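Local coordinates for protein EvdO1 (Micromonospora carbonacea, PDB 4XBZ) that probably catalyses an oxidative cyclization in orthosomycin antibiotic biosynthesis, as a metal-dependent oxygenase of the phytanoyl-CoA dioxygenase family, at residues A[49-52]-A[53-57]; A[119-122]-A[123-126]; A[129-132]-A[133-137]; A[260-264]-A[265-269]. All coordinates share one frame; numbering follows the deposited sequence.

Contact 1: A[49-52]-A[53-57]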
# COMPACT_ATOMS: atom_id res chain seq x y z
N VAL A 49 8.32 3.37 2.69
CA VAL A 49 6.95 3.16 2.24
C VAL A 49 6.22 4.50 2.16
O VAL A 49 5.57 4.80 1.15
CB VAL A 49 6.18 2.19 3.16
CG1 VAL A 49 4.77 1.95 2.63
CG2 VAL A 49 6.92 0.87 3.31
N THR A 50 6.39 5.32 3.20
CA THR A 50 5.78 6.64 3.25
C THR A 50 6.20 7.47 2.03
O THR A 50 5.36 8.01 1.30
CB THR A 50 6.17 7.43 4.55
OG1 THR A 50 5.67 6.76 5.71
CG2 THR A 50 5.58 8.82 4.51
N ALA A 51 7.51 7.55 1.83
CA ALA A 51 8.03 8.36 0.76
C ALA A 51 7.45 7.84 -0.56
O ALA A 51 6.97 8.63 -1.37
CB ALA A 51 9.54 8.34 0.76
N PHE A 52 7.45 6.53 -0.76
CA PHE A 52 6.85 6.01 -2.00
C PHE A 52 5.38 6.39 -2.12
O PHE A 52 4.94 6.82 -3.18
CB PHE A 52 6.98 4.50 -2.14
CG PHE A 52 6.32 3.98 -3.39
CD1 PHE A 52 6.93 4.17 -4.63
CD2 PHE A 52 5.09 3.36 -3.33
CE1 PHE A 52 6.31 3.72 -5.80
CE2 PHE A 52 4.47 2.90 -4.48
CZ PHE A 52 5.08 3.08 -5.73
N ARG A 53 4.62 6.23 -1.03
CA ARG A 53 3.19 6.54 -1.09
C ARG A 53 2.95 8.01 -1.41
O ARG A 53 2.04 8.35 -2.16
CB ARG A 53 2.49 6.18 0.24
CG ARG A 53 2.54 4.69 0.58
CD ARG A 53 1.19 4.03 0.47
NE ARG A 53 1.22 2.64 0.93
CZ ARG A 53 1.27 1.58 0.12
NH1 ARG A 53 1.31 1.73 -1.22
NH2 ARG A 53 1.29 0.36 0.65
N ARG A 54 3.78 8.87 -0.86
CA ARG A 54 3.55 10.29 -1.01
C ARG A 54 4.12 10.84 -2.32
O ARG A 54 3.46 11.59 -3.03
CB ARG A 54 4.15 11.06 0.17
CG ARG A 54 3.81 12.54 0.19
CD ARG A 54 4.39 13.20 1.45
NE ARG A 54 5.84 13.06 1.44
CZ ARG A 54 6.67 13.95 0.92
NH1 ARG A 54 6.19 15.07 0.40
NH2 ARG A 54 7.98 13.73 0.93
N GLN A 55 5.35 10.47 -2.63
CA GLN A 55 6.00 11.08 -3.77
C GLN A 55 5.73 10.33 -5.06
O GLN A 55 5.93 10.86 -6.14
CB GLN A 55 7.50 11.21 -3.52
CG GLN A 55 7.81 12.18 -2.40
CD GLN A 55 9.28 12.25 -2.10
OE1 GLN A 55 9.79 11.48 -1.28
NE2 GLN A 55 9.98 13.17 -2.74
N GLY A 56 5.27 9.08 -4.94
CA GLY A 56 4.98 8.28 -6.12
C GLY A 56 6.22 7.67 -6.75
O GLY A 56 6.18 7.22 -7.89
N VAL A 57 7.31 7.63 -5.99
CA VAL A 57 8.58 7.17 -6.54
C VAL A 57 9.53 6.76 -5.40
O VAL A 57 9.48 7.32 -4.30
CB VAL A 57 9.21 8.28 -7.43
CG1 VAL A 57 9.93 9.32 -6.60
CG2 VAL A 57 10.12 7.71 -8.48

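Contact 2: A[119-122]-A[123-126]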
# COMPACT_ATOMS: atom_id res chain seq x y z
N ALA A 119 13.18 -14.64 -16.00
CA ALA A 119 12.11 -15.31 -15.26
C ALA A 119 12.48 -15.48 -13.78
O ALA A 119 11.68 -15.19 -12.89
CB ALA A 119 11.80 -16.66 -15.88
N MET A 120 13.70 -15.92 -13.52
CA MET A 120 14.19 -16.05 -12.15
C MET A 120 14.28 -14.68 -11.45
O MET A 120 14.03 -14.56 -10.25
CB MET A 120 15.55 -16.76 -12.13
CG MET A 120 15.49 -18.22 -12.65
SD MET A 120 16.85 -19.30 -12.13
CE MET A 120 18.26 -18.48 -12.88
N LEU A 121 14.64 -13.65 -12.22
CA LEU A 121 14.63 -12.28 -11.71
C LEU A 121 13.21 -11.93 -11.27
O LEU A 121 13.01 -11.24 -10.27
CB LEU A 121 15.14 -11.30 -12.78
CG LEU A 121 15.08 -9.79 -12.45
CD1 LEU A 121 15.89 -9.45 -11.20
CD2 LEU A 121 15.56 -8.95 -13.64
N ALA A 122 12.23 -12.45 -12.01
CA ALA A 122 10.84 -12.15 -11.71
C ALA A 122 10.37 -12.84 -10.43
O ALA A 122 9.29 -12.54 -9.94
CB ALA A 122 9.94 -12.55 -12.90
N GLY A 123 11.18 -13.74 -9.89
CA GLY A 123 10.89 -14.34 -8.59
C GLY A 123 11.80 -13.88 -7.47
O GLY A 123 11.82 -14.47 -6.39
N HIS A 124 12.58 -12.83 -7.74
CA HIS A 124 13.54 -12.27 -6.78
C HIS A 124 12.85 -11.85 -5.48
O HIS A 124 12.03 -10.93 -5.49
CB HIS A 124 14.27 -11.08 -7.41
CG HIS A 124 15.47 -10.60 -6.63
ND1 HIS A 124 15.40 -10.26 -5.30
CD2 HIS A 124 16.75 -10.38 -7.02
CE1 HIS A 124 16.59 -9.85 -4.89
NE2 HIS A 124 17.43 -9.92 -5.92
N PRO A 125 13.22 -12.50 -4.36
CA PRO A 125 12.53 -12.40 -3.07
C PRO A 125 12.62 -11.01 -2.43
O PRO A 125 11.68 -10.65 -1.70
CB PRO A 125 13.25 -13.44 -2.21
CG PRO A 125 14.62 -13.53 -2.81
CD PRO A 125 14.44 -13.33 -4.27
N LEU A 126 13.68 -10.24 -2.68
CA LEU A 126 13.74 -8.87 -2.15
C LEU A 126 12.77 -7.98 -2.93
O LEU A 126 12.04 -7.16 -2.35
CB LEU A 126 15.16 -8.31 -2.20
CG LEU A 126 16.20 -8.95 -1.26
CD1 LEU A 126 17.50 -8.14 -1.21
CD2 LEU A 126 15.63 -9.16 0.15

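Contact 3: A[129-132]-A[133-137]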
# COMPACT_ATOMS: atom_id res chain seq x y z
N ARG A 129 9.12 -9.10 -1.84
CA ARG A 129 8.78 -8.70 -0.48
C ARG A 129 8.53 -7.20 -0.38
O ARG A 129 7.71 -6.76 0.44
CB ARG A 129 9.86 -9.13 0.52
CG ARG A 129 9.69 -10.59 0.95
CD ARG A 129 10.39 -10.91 2.27
NE ARG A 129 11.79 -11.26 2.10
CZ ARG A 129 12.22 -12.42 1.61
NH1 ARG A 129 11.36 -13.35 1.22
NH2 ARG A 129 13.53 -12.65 1.50
N ILE A 130 9.23 -6.42 -1.21
CA ILE A 130 8.98 -4.99 -1.28
C ILE A 130 7.62 -4.74 -1.91
O ILE A 130 6.80 -3.99 -1.36
CB ILE A 130 10.03 -4.23 -2.09
CG1 ILE A 130 11.38 -4.22 -1.36
CG2 ILE A 130 9.55 -2.81 -2.35
CD1 ILE A 130 12.54 -3.80 -2.25
N MET A 131 7.39 -5.37 -3.07
CA MET A 131 6.11 -5.30 -3.76
C MET A 131 4.95 -5.70 -2.86
O MET A 131 3.91 -5.05 -2.86
CB MET A 131 6.11 -6.18 -5.02
CG MET A 131 6.89 -5.59 -6.21
SD MET A 131 6.26 -3.97 -6.76
CE MET A 131 7.30 -2.87 -5.82
N GLU A 132 5.14 -6.76 -2.09
CA GLU A 132 4.09 -7.19 -1.18
C GLU A 132 3.74 -6.13 -0.14
O GLU A 132 2.58 -6.01 0.22
CB GLU A 132 4.46 -8.48 -0.46
CG GLU A 132 3.22 -9.23 -0.02
CD GLU A 132 3.36 -9.86 1.35
OE1 GLU A 132 4.18 -9.36 2.15
OE2 GLU A 132 2.64 -10.86 1.61
N GLN A 133 4.73 -5.38 0.34
CA GLN A 133 4.46 -4.30 1.28
C GLN A 133 3.76 -3.14 0.59
O GLN A 133 2.93 -2.45 1.19
CB GLN A 133 5.74 -3.82 1.98
CG GLN A 133 6.14 -4.65 3.18
CD GLN A 133 5.01 -4.81 4.21
OE1 GLN A 133 4.63 -3.85 4.91
NE2 GLN A 133 4.48 -6.03 4.33
N LEU A 134 4.07 -2.93 -0.69
CA LEU A 134 3.57 -1.75 -1.39
C LEU A 134 2.27 -2.02 -2.13
O LEU A 134 1.33 -1.25 -2.04
CB LEU A 134 4.63 -1.24 -2.37
CG LEU A 134 5.94 -0.75 -1.73
CD1 LEU A 134 6.89 -0.18 -2.78
CD2 LEU A 134 5.67 0.28 -0.66
N VAL A 135 2.22 -3.12 -2.86
CA VAL A 135 1.05 -3.46 -3.65
C VAL A 135 0.08 -4.27 -2.79
O VAL A 135 -1.12 -4.25 -3.02
CB VAL A 135 1.47 -4.25 -4.95
CG1 VAL A 135 0.27 -4.78 -5.70
CG2 VAL A 135 2.31 -3.37 -5.88
N GLY A 136 0.60 -4.96 -1.78
CA GLY A 136 -0.23 -5.84 -0.98
C GLY A 136 0.01 -7.33 -1.23
O GLY A 136 0.70 -7.72 -2.19
N PRO A 137 -0.56 -8.18 -0.36
CA PRO A 137 -0.42 -9.64 -0.35
C PRO A 137 -1.04 -10.34 -1.57
O PRO A 137 -0.69 -11.48 -1.83
CB PRO A 137 -1.14 -10.04 0.95
CG PRO A 137 -2.17 -8.95 1.14
CD PRO A 137 -1.44 -7.70 0.72
O HOH W 1 1.63 -12.69 -0.39

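Contact 4: A[260-264]-A[265-269]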
# COMPACT_ATOMS: atom_id res chain seq x y z
N GLU A 260 5.60 -4.60 -14.17
CA GLU A 260 4.45 -4.00 -13.46
C GLU A 260 3.73 -5.01 -12.56
O GLU A 260 3.67 -6.20 -12.84
CB GLU A 260 3.41 -3.40 -14.41
CG GLU A 260 2.38 -2.51 -13.67
CD GLU A 260 1.09 -2.26 -14.45
OE1 GLU A 260 0.21 -3.17 -14.53
OE2 GLU A 260 0.92 -1.14 -14.98
N TYR A 261 3.19 -4.49 -11.46
CA TYR A 261 2.40 -5.28 -10.53
C TYR A 261 1.10 -4.54 -10.24
O TYR A 261 1.08 -3.32 -10.26
CB TYR A 261 3.17 -5.52 -9.23
CG TYR A 261 4.47 -6.24 -9.42
CD1 TYR A 261 5.65 -5.55 -9.66
CD2 TYR A 261 4.53 -7.64 -9.38
CE1 TYR A 261 6.85 -6.20 -9.84
CE2 TYR A 261 5.73 -8.31 -9.56
CZ TYR A 261 6.89 -7.58 -9.79
OH TYR A 261 8.08 -8.23 -9.97
N ARG A 262 0.02 -5.29 -10.02
CA ARG A 262 -1.25 -4.74 -9.55
C ARG A 262 -1.87 -5.66 -8.49
O ARG A 262 -1.52 -6.84 -8.41
CB ARG A 262 -2.24 -4.56 -10.70
CG ARG A 262 -1.78 -3.64 -11.79
CD ARG A 262 -2.83 -3.44 -12.89
NE ARG A 262 -2.27 -2.66 -14.00
CZ ARG A 262 -2.83 -1.59 -14.55
NH1 ARG A 262 -4.01 -1.13 -14.12
NH2 ARG A 262 -2.20 -0.96 -15.54
N PRO A 263 -2.80 -5.15 -7.68
CA PRO A 263 -3.48 -6.07 -6.76
C PRO A 263 -4.48 -6.96 -7.48
O PRO A 263 -5.17 -6.49 -8.38
CB PRO A 263 -4.19 -5.12 -5.77
CG PRO A 263 -3.43 -3.80 -5.90
CD PRO A 263 -3.10 -3.74 -7.37
N ALA A 264 -4.54 -8.24 -7.11
CA ALA A 264 -5.52 -9.16 -7.71
C ALA A 264 -6.97 -8.69 -7.56
O ALA A 264 -7.76 -8.80 -8.50
CB ALA A 264 -5.38 -10.56 -7.11
N GLU A 265 -7.33 -8.17 -6.40
CA GLU A 265 -8.72 -7.77 -6.20
C GLU A 265 -9.07 -6.55 -7.05
O GLU A 265 -10.24 -6.33 -7.36
CB GLU A 265 -9.04 -7.50 -4.72
CG GLU A 265 -8.48 -6.18 -4.17
CD GLU A 265 -7.07 -6.31 -3.65
OE1 GLU A 265 -6.41 -7.34 -3.93
OE2 GLU A 265 -6.62 -5.38 -2.95
N VAL A 266 -8.07 -5.76 -7.41
CA VAL A 266 -8.31 -4.59 -8.25
C VAL A 266 -8.55 -5.03 -9.69
O VAL A 266 -9.48 -4.55 -10.35
CB VAL A 266 -7.14 -3.59 -8.20
CG1 VAL A 266 -7.18 -2.59 -9.38
CG2 VAL A 266 -7.09 -2.87 -6.82
N GLU A 267 -7.71 -5.95 -10.18
CA GLU A 267 -7.90 -6.52 -11.52
C GLU A 267 -9.24 -7.23 -11.60
O GLU A 267 -10.00 -7.06 -12.56
CB GLU A 267 -6.78 -7.49 -11.88
CG GLU A 267 -5.57 -6.81 -12.56
CD GLU A 267 -5.76 -6.61 -14.05
OE1 GLU A 267 -6.80 -7.06 -14.59
OE2 GLU A 267 -4.88 -6.01 -14.68
N TRP A 268 -9.52 -8.03 -10.57
CA TRP A 268 -10.76 -8.78 -10.52
C TRP A 268 -11.97 -7.88 -10.74
O TRP A 268 -12.82 -8.22 -11.54
CB TRP A 268 -10.86 -9.51 -9.18
CG TRP A 268 -12.18 -10.14 -8.91
CD1 TRP A 268 -12.87 -11.01 -9.71
CD2 TRP A 268 -12.98 -9.95 -7.74
NE1 TRP A 268 -14.05 -11.37 -9.11
CE2 TRP A 268 -14.14 -10.73 -7.90
CE3 TRP A 268 -12.83 -9.19 -6.56
CZ2 TRP A 268 -15.15 -10.77 -6.92
CZ3 TRP A 268 -13.82 -9.24 -5.60
CH2 TRP A 268 -14.97 -10.02 -5.78
N GLN A 269 -12.01 -6.70 -10.12
CA GLN A 269 -13.20 -5.84 -10.18
C GLN A 269 -13.13 -4.71 -11.19
O GLN A 269 -14.15 -4.22 -11.65
CB GLN A 269 -13.50 -5.19 -8.81
CG GLN A 269 -13.98 -6.14 -7.75
CD GLN A 269 -14.71 -5.43 -6.62
OE1 GLN A 269 -14.35 -4.31 -6.23
NE2 GLN A 269 -15.75 -6.06 -6.10

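Contact 1: A[49-52]-A[53-57]
The Phe52 ring lies obliquely against the backbone that leaves the helix, its CD1 3.7 Å from Val57 N, with Gly56 C also close to the ring. Its CG is anti to the backbone N (chi1 178°), which swings the ring off the helix surface toward Leu134 and Leu237. The guanidinium of Arg53 is also met at a slant: Val49 CG1 stands 4.0 Å from Arg53 NE, and the two side chains extend together in one direction. CG of the adjacent Gln55 covers one face of the Arg54 guanidinium, near its periphery, while Arg54 NH1 forms a salt bridge with Glu199. Beneath these groups runs the last turn of helix 46-55, in a beta-alpha-beta unit between strands 36-38 and 57-61. Arg53 N donates a hydrogen bond to Val49 O at 2.8 Å, and Gln55 N to Ala51 O at 2.8 Å with an N-H...O angle of 167°. The closing bond, Gly56 N to Phe52 O at 2.9 Å, is more bent. Gly56 then takes a positive phi of 79° and turns the chain into the next strand. The bend of Arg53 at chi2 carries its charged end past Val49, where NH1 reaches the carbonyls of Ala175 and Leu134. A buried arginine held in this way probably keeps its charge, with carbonyl dipoles compensating it while its aliphatic stem packs against valine.

Contact 2: A[119-122]-A[123-126]
Gly123 and His124 turn back on the end of helix 116-121, each giving its backbone N-H to a carbonyl three residues earlier. Gly123 N bonds to Met120 O at 3.0 Å, coming in from far above the carbonyl plane. His124 N does the same to Leu121 O at 3.0 Å, closing a type I beta turn from Leu121 to His124. The fold of this turn presses His124 CB to within 3.1 Å of Leu121 O. Leu121 sends CD1 obliquely toward the imidazole, 4.4 Å from His124 CD2, a loose approach; its side chain also packs on Val72, Ile257 and Phe259. The imidazole has another task. His124 is the N-cap of helix 125-134, and its ND1 accepts from Leu126 N at 3.1 Å, with the donor only 4° out of the ring plane. Having CG anti to the backbone N (chi1 -169°) lets the ring edge that carries ND1 face Leu126 N, and Pro125, with no N-H to offer, fits the first position of that helix. The contact is thus a tight turn joining two consecutive helices, with Arg292 of helix 275-293 donating to Met120 O from outside. Because ND1 acts as an acceptor, the ring is probably neutral with its proton on NE2, which makes a weak hydrogen bond to Leu63 O; one imidazole would then both cap a helix and tether the loop at Leu63.

Contact 3: A[129-132]-A[133-137]
The C-terminal turn of helix 125-134 ends where Met131 and Glu132 meet Val135, Gly136 and Pro137. Met131 O is the busiest acceptor: Val135 N reaches it almost head-on at 2.6 Å, while Leu134 N and Gly136 N add weak bonds. Gly136, at a phi of 107°, breaks the helix, and a CB there would jam against the preceding carbonyl oxygen. On the buried side Ile130 CG2 lies alongside Leu134 CD1 at 3.8 Å, and Met131 passes at a slant to Val135, SD 4.1 Å from CG2; together they pack on Leu237 and Ile179 of the large sheet. With Glu132 CG anti to the backbone N (chi1 -155°), its side chain crosses Pro137 at about a right angle, CG 3.7 Å from Pro137 CA. A water donates both to Glu132 OE2, at 2.9 Å, and to Pro137 O, at 3.0 Å. With an alanine here, the water would probably lose one of its two anchors, and Thr50 of the second subunit its weak hydrogen bond to the carboxylate. Donation by the water is consistent with an ionised carboxylate, tied through it to the chain leaving the helix and by the separate Thr50 bond to the dimer interface.

Contact 4: A[260-264]-A[265-269]
Arg262 reaches toward Glu267 from a position set by Glu260: Glu260 OE1 lies in the guanidinium plane, 2.6 Å from Arg262 NE in a salt bridge, though NE approaches from above the carboxylate plane. Arg262, extended from CG to NE, brings CD to 3.7 Å from Glu267 OE2. That oxygen lies well off the guanidinium plane, so only charge acts here, and OE2 accepts from His273 ND1. Arg262 NH1 and NH2 reach the carbonyls of Gly164 and Ala163, just after the nickel ligands His160 and Asp162. A leucine in its place would probably leave the buried Glu260 carboxylate without its countercharge and the 163-164 loop less firmly held. Pro263 ends this strand of the double-stranded beta helix and occupies the N-cap position of helix 264-270; the axes of 260-263 and 265-269 lie 76° apart. Its carbonyl O accepts Glu267 N at 3.2 Å and, weakly, Val266 N. Pro263 CB rests 3.8 Å from Val266 CG2, side by side, and 3.6 Å from OE1 of Glu265, whose chi1 of 75° and a bend at chi2 fold the carboxylate back to where Asn138 binds it. Ala264 O accepts Trp268 N at 2.8 Å.

Following the chain from the N terminus, the four contacts come in series; none nests within or crosses another, and each is a local turn enclosing no long loop. Contact 1 ends helix 46-55 ahead of strand 57-61. Contact 2 connects helix 116-121 to helix 125-134, and contact 3 closes that second helix, adjoining contact 2 in sequence. Contact 4 carries strand 256-263 into helix 264-270. Contact 3 is the meeting point: its Leu134 packs on Val49 and Phe52 of contact 1, and its Met131 and Val135 lie against Tyr261 and Pro263 of contact 4. Contacts 1, 3 and 4 also touch the second subunit; contact 2 does not.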